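Hypothetical protein TA0175 (Thermoplasma acidophilum, PDB 1L6R) catalyses the magnesium-dependent dephosphorylation of 2-phosphoglycolate to glycolate and phosphate, and less efficiently releases phosphate from inorganic pyrophosphate. Local coordinates at residues F66-N69 / G70-F74; R103-L106 / T107-W110; H146-N149 / R150-K154; Y165-E168 / Y169-L173. The protein carries 1 engineered substitution. All blocks are in the same frame, centred on the assembly; numbering follows the deposited sequence.

Contact 1: residues F66-N69 / G70-F74; sequences FGEN and GGIMF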
# COMPACT_ATOMS: atom_id res chain seq x y z
N PHE A 66 4.52 8.49 15.30
CA PHE A 66 3.92 7.17 15.30
C PHE A 66 4.86 6.09 15.80
O PHE A 66 6.05 6.09 15.49
CB PHE A 66 3.50 6.75 13.88
CG PHE A 66 2.44 7.60 13.26
CD1 PHE A 66 2.76 8.84 12.70
CD2 PHE A 66 1.12 7.15 13.20
CE1 PHE A 66 1.77 9.61 12.08
CE2 PHE A 66 0.13 7.92 12.58
CZ PHE A 66 0.46 9.14 12.02
N GLY A 67 4.31 5.17 16.58
CA GLY A 67 5.07 4.02 17.05
C GLY A 67 4.43 2.80 16.41
O GLY A 67 3.47 2.91 15.64
N GLU A 68 4.98 1.62 16.71
CA GLU A 68 4.45 0.36 16.21
C GLU A 68 4.13 0.39 14.72
O GLU A 68 3.08 -0.09 14.27
CB GLU A 68 3.21 -0.05 17.03
CG GLU A 68 3.55 -0.18 18.51
CD GLU A 68 2.41 -0.73 19.34
OE1 GLU A 68 1.91 -1.83 19.02
OE2 GLU A 68 2.02 -0.08 20.35
N ASN A 69 5.06 0.97 13.95
CA ASN A 69 4.98 1.02 12.49
C ASN A 69 3.77 1.72 11.90
O ASN A 69 3.41 1.48 10.75
CB ASN A 69 5.11 -0.40 11.94
CG ASN A 69 6.43 -1.04 12.31
OD1 ASN A 69 7.48 -0.57 11.88
ND2 ASN A 69 6.39 -2.08 13.13
N GLY A 70 3.17 2.60 12.70
CA GLY A 70 2.01 3.36 12.26
C GLY A 70 0.73 3.02 12.99
O GLY A 70 -0.28 3.70 12.79
N GLY A 71 0.75 2.00 13.84
CA GLY A 71 -0.45 1.59 14.53
C GLY A 71 -0.89 2.42 15.72
O GLY A 71 -2.02 2.29 16.17
N ILE A 72 0.00 3.27 16.23
CA ILE A 72 -0.32 4.10 17.38
C ILE A 72 0.34 5.46 17.17
O ILE A 72 1.44 5.54 16.62
CB ILE A 72 0.12 3.40 18.69
CG1 ILE A 72 -0.33 4.20 19.91
CG2 ILE A 72 1.62 3.16 18.70
CD1 ILE A 72 -0.36 3.37 21.19
N MET A 73 -0.35 6.51 17.60
CA MET A 73 0.11 7.87 17.36
C MET A 73 -0.02 8.80 18.55
O MET A 73 -1.00 8.74 19.28
CB MET A 73 -0.71 8.45 16.19
CG MET A 73 -0.37 9.88 15.77
SD MET A 73 -1.56 10.51 14.53
CE MET A 73 -2.97 10.84 15.57
N PHE A 74 0.99 9.65 18.75
CA PHE A 74 0.92 10.67 19.80
C PHE A 74 0.72 11.96 19.00
O PHE A 74 1.57 12.34 18.20
CB PHE A 74 2.22 10.71 20.61
CG PHE A 74 2.21 11.75 21.69
CD1 PHE A 74 2.55 13.07 21.40
CD2 PHE A 74 1.81 11.44 22.98
CE1 PHE A 74 2.49 14.06 22.38
CE2 PHE A 74 1.75 12.42 23.97
CZ PHE A 74 2.09 13.73 23.67

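Contact 2: residues R103-L106 / T107-W110; sequences RSIL and TNRW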
# COMPACT_ATOMS: atom_id res chain seq x y z
N ARG A 103 9.78 -15.35 20.50
CA ARG A 103 9.69 -14.94 21.89
C ARG A 103 9.43 -13.45 22.07
O ARG A 103 9.79 -12.63 21.22
CB ARG A 103 10.98 -15.33 22.61
CG ARG A 103 12.25 -14.95 21.86
CD ARG A 103 13.48 -15.59 22.50
NE ARG A 103 14.73 -15.16 21.87
CZ ARG A 103 15.16 -15.58 20.68
NH1 ARG A 103 14.46 -16.46 19.98
NH2 ARG A 103 16.31 -15.13 20.20
N SER A 104 8.83 -13.13 23.21
CA SER A 104 8.50 -11.75 23.56
C SER A 104 9.75 -10.93 23.86
O SER A 104 10.83 -11.48 24.14
CB SER A 104 7.59 -11.76 24.80
OG SER A 104 7.09 -10.46 25.07
N ILE A 105 9.60 -9.61 23.79
CA ILE A 105 10.69 -8.71 24.09
C ILE A 105 10.20 -7.75 25.15
O ILE A 105 8.98 -7.53 25.30
CB ILE A 105 11.17 -7.95 22.84
CG1 ILE A 105 10.04 -7.11 22.24
CG2 ILE A 105 11.68 -8.94 21.82
CD1 ILE A 105 10.46 -6.31 20.99
N LEU A 106 11.13 -7.18 25.90
CA LEU A 106 10.76 -6.29 26.98
C LEU A 106 9.83 -5.15 26.59
O LEU A 106 8.85 -4.89 27.30
CB LEU A 106 12.01 -5.72 27.66
CG LEU A 106 11.75 -4.82 28.87
CD1 LEU A 106 12.90 -4.94 29.86
CD2 LEU A 106 11.58 -3.37 28.41
N THR A 107 10.08 -4.48 25.47
CA THR A 107 9.23 -3.35 25.11
C THR A 107 7.77 -3.69 24.84
O THR A 107 6.94 -2.79 24.74
CB THR A 107 9.79 -2.56 23.90
OG1 THR A 107 10.02 -3.46 22.80
CG2 THR A 107 11.08 -1.84 24.28
N ASN A 108 7.43 -4.98 24.74
CA ASN A 108 6.03 -5.33 24.53
C ASN A 108 5.16 -4.86 25.70
O ASN A 108 3.95 -4.71 25.53
CB ASN A 108 5.86 -6.83 24.32
CG ASN A 108 6.24 -7.26 22.92
OD1 ASN A 108 6.35 -6.43 22.01
ND2 ASN A 108 6.44 -8.55 22.74
N ARG A 109 5.77 -4.61 26.86
CA ARG A 109 5.00 -4.14 28.02
C ARG A 109 4.39 -2.76 27.74
O ARG A 109 3.48 -2.31 28.43
CB ARG A 109 5.88 -4.09 29.26
CG ARG A 109 7.01 -3.07 29.21
CD ARG A 109 7.82 -3.10 30.51
NE ARG A 109 6.99 -2.63 31.61
CZ ARG A 109 7.31 -2.66 32.90
NH1 ARG A 109 8.47 -3.15 33.31
NH2 ARG A 109 6.44 -2.21 33.79
N TRP A 110 4.90 -2.10 26.71
CA TRP A 110 4.40 -0.78 26.33
C TRP A 110 3.69 -0.76 24.98
O TRP A 110 3.33 0.30 24.49
CB TRP A 110 5.54 0.23 26.33
CG TRP A 110 6.22 0.36 27.66
CD1 TRP A 110 5.62 0.59 28.87
CD2 TRP A 110 7.62 0.25 27.92
NE1 TRP A 110 6.56 0.62 29.86
CE2 TRP A 110 7.80 0.41 29.32
CE3 TRP A 110 8.75 0.03 27.12
CZ2 TRP A 110 9.06 0.37 29.92
CZ3 TRP A 110 10.01 -0.02 27.72
CH2 TRP A 110 10.15 0.15 29.11

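Contact 3: residues H146-N149 / R150-K154; sequences HLMN and RGEDK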
# COMPACT_ATOMS: atom_id res chain seq x y z
N HIS A 146 8.51 -7.55 14.11
CA HIS A 146 7.21 -6.99 14.40
C HIS A 146 6.14 -7.85 13.79
O HIS A 146 6.24 -8.22 12.63
CB HIS A 146 7.11 -5.58 13.81
CG HIS A 146 8.07 -4.62 14.42
ND1 HIS A 146 9.37 -4.47 13.98
CD2 HIS A 146 7.94 -3.83 15.51
CE1 HIS A 146 10.00 -3.62 14.79
NE2 HIS A 146 9.15 -3.22 15.72
N LEU A 147 5.14 -8.18 14.61
CA LEU A 147 3.99 -8.96 14.17
C LEU A 147 2.89 -7.90 14.10
O LEU A 147 2.41 -7.41 15.13
CB LEU A 147 3.64 -10.04 15.18
CG LEU A 147 2.38 -10.85 14.88
CD1 LEU A 147 2.54 -11.66 13.59
CD2 LEU A 147 2.08 -11.77 16.06
N MET A 148 2.52 -7.56 12.88
CA MET A 148 1.56 -6.51 12.60
C MET A 148 0.28 -7.00 11.97
O MET A 148 0.26 -8.05 11.32
CB MET A 148 2.17 -5.51 11.62
CG MET A 148 3.57 -5.03 11.95
SD MET A 148 3.64 -4.15 13.51
CE MET A 148 2.34 -2.95 13.27
N ASN A 149 -0.78 -6.22 12.15
CA ASN A 149 -2.05 -6.51 11.50
C ASN A 149 -1.84 -6.07 10.04
O ASN A 149 -1.13 -5.09 9.78
CB ASN A 149 -3.15 -5.68 12.16
CG ASN A 149 -3.50 -6.16 13.56
OD1 ASN A 149 -4.14 -7.19 13.73
ND2 ASN A 149 -3.05 -5.42 14.57
N ARG A 150 -2.41 -6.80 9.09
CA ARG A 150 -2.25 -6.43 7.68
C ARG A 150 -2.75 -5.00 7.47
O ARG A 150 -3.86 -4.66 7.87
CB ARG A 150 -3.05 -7.39 6.79
CG ARG A 150 -3.12 -7.00 5.31
CD ARG A 150 -1.82 -7.22 4.56
NE ARG A 150 -1.45 -8.63 4.49
CZ ARG A 150 -0.58 -9.13 3.61
NH1 ARG A 150 -0.00 -8.35 2.71
NH2 ARG A 150 -0.30 -10.43 3.64
N GLY A 151 -1.93 -4.16 6.84
CA GLY A 151 -2.31 -2.78 6.59
C GLY A 151 -1.87 -1.78 7.64
O GLY A 151 -2.06 -0.58 7.48
N GLU A 152 -1.27 -2.27 8.72
CA GLU A 152 -0.80 -1.43 9.82
C GLU A 152 0.65 -1.12 9.46
O GLU A 152 1.59 -1.77 9.93
CB GLU A 152 -0.93 -2.22 11.12
CG GLU A 152 -0.62 -1.45 12.38
CD GLU A 152 -0.85 -2.28 13.63
OE1 GLU A 152 -1.13 -3.50 13.50
OE2 GLU A 152 -0.75 -1.72 14.75
N ASP A 153 0.82 -0.10 8.63
CA ASP A 153 2.14 0.24 8.12
C ASP A 153 2.38 1.72 7.91
O ASP A 153 1.54 2.55 8.24
CB ASP A 153 2.39 -0.51 6.81
CG ASP A 153 1.35 -0.20 5.73
OD1 ASP A 153 0.72 0.88 5.77
OD2 ASP A 153 1.17 -1.04 4.82
N LYS A 154 3.52 2.04 7.31
CA LYS A 154 3.87 3.43 7.08
C LYS A 154 2.93 4.14 6.11
O LYS A 154 2.78 5.35 6.19
CB LYS A 154 5.33 3.55 6.62
CG LYS A 154 6.35 3.10 7.69
CD LYS A 154 7.76 3.64 7.37
CE LYS A 154 8.80 3.21 8.42
NZ LYS A 154 9.20 1.77 8.30

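Contact 4: residues Y165-E168 / Y169-L173; sequences YSLE and YDEIL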
# COMPACT_ATOMS: atom_id res chain seq x y z
N TYR A 165 -3.57 17.06 8.09
CA TYR A 165 -3.10 18.37 7.66
C TYR A 165 -3.75 18.88 6.37
O TYR A 165 -3.38 19.93 5.86
CB TYR A 165 -1.57 18.34 7.51
CG TYR A 165 -0.83 18.34 8.83
CD1 TYR A 165 -0.38 19.53 9.40
CD2 TYR A 165 -0.64 17.15 9.54
CE1 TYR A 165 0.24 19.54 10.64
CE2 TYR A 165 -0.01 17.15 10.79
CZ TYR A 165 0.42 18.35 11.33
OH TYR A 165 1.00 18.37 12.57
N SER A 166 -4.74 18.13 5.87
CA SER A 166 -5.44 18.50 4.64
C SER A 166 -4.44 18.84 3.54
O SER A 166 -4.50 19.91 2.92
CB SER A 166 -6.37 19.69 4.88
OG SER A 166 -7.36 19.37 5.84
N LEU A 167 -3.53 17.90 3.28
CA LEU A 167 -2.49 18.09 2.28
C LEU A 167 -2.70 17.25 1.02
O LEU A 167 -3.50 16.31 1.01
CB LEU A 167 -1.13 17.70 2.86
CG LEU A 167 -0.64 18.43 4.11
CD1 LEU A 167 0.68 17.83 4.58
CD2 LEU A 167 -0.46 19.90 3.80
N GLU A 168 -1.97 17.61 -0.03
CA GLU A 168 -1.98 16.84 -1.27
C GLU A 168 -0.73 15.97 -1.12
O GLU A 168 0.20 16.31 -0.38
CB GLU A 168 -1.83 17.76 -2.48
CG GLU A 168 -3.02 18.68 -2.72
CD GLU A 168 -4.33 17.92 -2.86
OE1 GLU A 168 -4.35 16.88 -3.54
OE2 GLU A 168 -5.35 18.37 -2.28
N TYR A 169 -0.69 14.84 -1.82
CA TYR A 169 0.46 13.96 -1.72
C TYR A 169 1.78 14.63 -2.09
O TYR A 169 2.81 14.35 -1.48
CB TYR A 169 0.27 12.72 -2.61
CG TYR A 169 -0.63 11.65 -2.03
CD1 TYR A 169 -0.33 11.01 -0.82
CD2 TYR A 169 -1.77 11.22 -2.73
CE1 TYR A 169 -1.14 9.97 -0.32
CE2 TYR A 169 -2.57 10.19 -2.24
CZ TYR A 169 -2.25 9.57 -1.05
OH TYR A 169 -3.04 8.53 -0.61
N ASP A 170 1.75 15.52 -3.09
CA ASP A 170 2.97 16.20 -3.53
C ASP A 170 3.50 17.23 -2.54
O ASP A 170 4.57 17.81 -2.76
CB ASP A 170 2.76 16.85 -4.91
CG ASP A 170 1.69 17.93 -4.91
OD1 ASP A 170 1.48 18.55 -5.97
OD2 ASP A 170 1.05 18.16 -3.86
N GLU A 171 2.77 17.44 -1.45
CA GLU A 171 3.19 18.36 -0.39
C GLU A 171 3.83 17.58 0.76
O GLU A 171 4.21 18.15 1.78
CB GLU A 171 1.99 19.15 0.15
CG GLU A 171 1.35 20.09 -0.87
CD GLU A 171 0.15 20.83 -0.31
OE1 GLU A 171 -0.81 20.17 0.13
OE2 GLU A 171 0.17 22.08 -0.31
N ILE A 172 3.96 16.27 0.57
CA ILE A 172 4.55 15.41 1.59
C ILE A 172 5.84 14.78 1.07
O ILE A 172 5.91 14.31 -0.06
CB ILE A 172 3.57 14.26 1.97
CG1 ILE A 172 2.30 14.85 2.59
CG2 ILE A 172 4.25 13.27 2.92
CD1 ILE A 172 1.19 13.84 2.79
N LEU A 173 6.87 14.80 1.92
CA LEU A 173 8.15 14.19 1.59
C LEU A 173 8.34 13.03 2.56
O LEU A 173 8.17 13.20 3.77
CB LEU A 173 9.29 15.20 1.78
CG LEU A 173 10.71 14.61 1.80
CD1 LEU A 173 11.07 14.04 0.41
CD2 LEU A 173 11.71 15.69 2.20
O HOH W 1 -3.17 21.33 0.54
O HOH W 2 -3.08 14.48 -3.51

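Contact 1: residues F66-N69 / G70-F74
The carbonyl oxygen of I72 accepts the N-H of G67 (G67 N to I72 O 2.9 Å, 158° at the hydrogen), and F66 CA brings a CA-H contact to the same I72 O at 3.2 Å. The bond belongs to the antiparallel hairpin of strands 65-67 and 72-74; G71 and I72 both face G67, a classic beta bulge. Two more backbone bonds close the turn, G70 N to G67 O at 3.0 Å and G71 N to E68 O at 3.2 Å. A side chain on G70 would collide with N69 O.

F66 and M73 run side by side on one face of the sheet, beneath helix 154-164. M73 CG points away from its backbone N (chi1 -179°), which lays it over the F66 ring, 3.9 Å from the centroid and 16° off the normal, while M73 SD approaches obliquely to 3.5 Å from F66 CZ, a Met-aromatic contact. On the other face, I72 CG2 rests against E68, 3.9 Å from E68 CG. The buried E68 carboxylate is held by S114 OG and the backbone N-H groups of E112 and A113. With these donors around it, that carboxylate probably remains ionised, pinning the turn to the segment before strand 115-117.

Contact 2: residues R103-L106 / T107-W110
L106 sets its CD2 methyl obliquely against the six-membered part of the W110 indole, 3.8 Å from W110 CZ3, the two side chains slanting across one another. R109 CG lies 3.5 Å above the indole plane, over its five-membered ring. With chi1 at 65°, R109 CG stands between its own backbone N and carbonyl carbon, which also carries it to within 3.2 Å of L106 O. The indole is thus approached by one methyl and one methylene, with no polar bond from either side chain to it.

The backbone beneath is a short 3-10 segment, as its bonds between residues three apart establish: N108 N to I105 O at 3.0 Å, R109 N to L106 O at 3.1 Å, and W110 N to T107 O. The second of these bonds is nearly straight, 174° at the hydrogen.

N108 secures the start of the turn. Its ND2 donates to S104 OG at 3.1 Å, with the hydroxyl oxygen 18° out of the amide plane, and also to G116 O of strand 115-117. N108 OD1 and T107 OG1 both accept from R111 NH1. I105 crosses N108 at about a right angle, and I105 CD1 comes to 3.4 Å from T107 OG1. L106, T107, R109 and W110 meet a crystal neighbour, so their outer orientations may partly reflect the lattice.

The hydrophobic contact lies on the exposed side, whereas the amide of N108, using both its ends, ties this loop between helix 87-96 and strand 115-117 to the three-stranded sheet and to R111.

Contact 3: residues H146-N149 / R150-K154
The N149 amide and E152 carboxylate are nearly parallel (planes 19° apart) but offset, and the M148 methyl rests on one face of the carboxylate, with M148 CE 3.3 Å from E152 CD. Bends at both chi2 and chi3 (-62° and -52°) fold the methionine back so that its methyl reaches this face. E152 OE1 takes two donors: N149 ND2 at 2.9 Å, on the syn side but tilted out of the carboxylate plane, and N149 N at 3.1 Å, almost in line with the C-O bond. N149 ND2 also donates to S85 O.

A type II beta turn from N149 to E152 supports this grip, closed by E152 N to N149 O at 3.0 Å. An alanine in place of E152 would probably leave N149 N without its acceptor, strip ND2 of one of its two, and take away the surface under the M148 methyl. Beyond the turn D153 caps helix 154-164 through F156 N, and K154 forms a salt bridge with D181; R150 NH1 reaches Q186 of the second subunit.

Two N-H groups converging on OE1 probably stabilise the ionised carboxylate, which probably helps set how the chain leaves strand 144-149 toward K154, the probable substrate-binding lysine.

Contact 4: residues Y165-E168 / Y169-L173
E171 reaches an extended side chain to the backbone N-H of E168, just past the Schellman motif that ends helix 154-164: S166 is its C-prime residue, and L167 N bonds to K162 O. The chain then makes a 3-10 turn, 169-171, before entering strand 172-175, so the contact is the connection from a helix to a strand of the main sheet.

The tight part is apolar. L167 CD1 meets I172 CG1 at 3.9 Å, and L167 also touches L7 of strand 7-11. E171 OE1 lies at the boundary: its anti lone pair receives E168 N at 2.8 Å, with 164° at the hydrogen, L167 CA lies 3.4 Å from the same E171 OE1, and a water that also donates to S166 O bonds to it as well. The turn is closed in return by E171 N to E168 O at 3.0 Å. An alanine at the position of E171 would probably leave E168 N without its acceptor and free the peptide between L167 and E168 to turn.

The other side is wet. E168 sends its carboxylate outward, bent at chi2 (-56°), while E168 CB lies 3.2 Å from D170 OD2. Y169 turns away to K162, in a cation-pi contact, and to N159 OD1, bonded to its hydroxyl. A second water donates to E168 OE1 at 2.7 Å and accepts from Y169 N at 2.9 Å.

In the fold
From the N terminus, contact 1 comes first and closes the hairpin of strands 65-67 and 72-74 in the eight-stranded sheet of the HAD-type core. Contact 2 coils the surface loop between helix 87-96 and strand 115-117. Contact 3 turns the chain out of strand 144-149, in the smaller sheet, which is consistent with the cap of this superfamily, toward helix 154-164; contact 4 follows that helix into strand 172-175 of the large sheet. All four are local and in series; none nests or crosses. Contacts 1 and 3 nevertheless meet: E68 O, 3.1 Å from M148 CE, brings the hairpin turn against strand 144-149, the N69 side chain lying about 7 Å from a bound calcium ion.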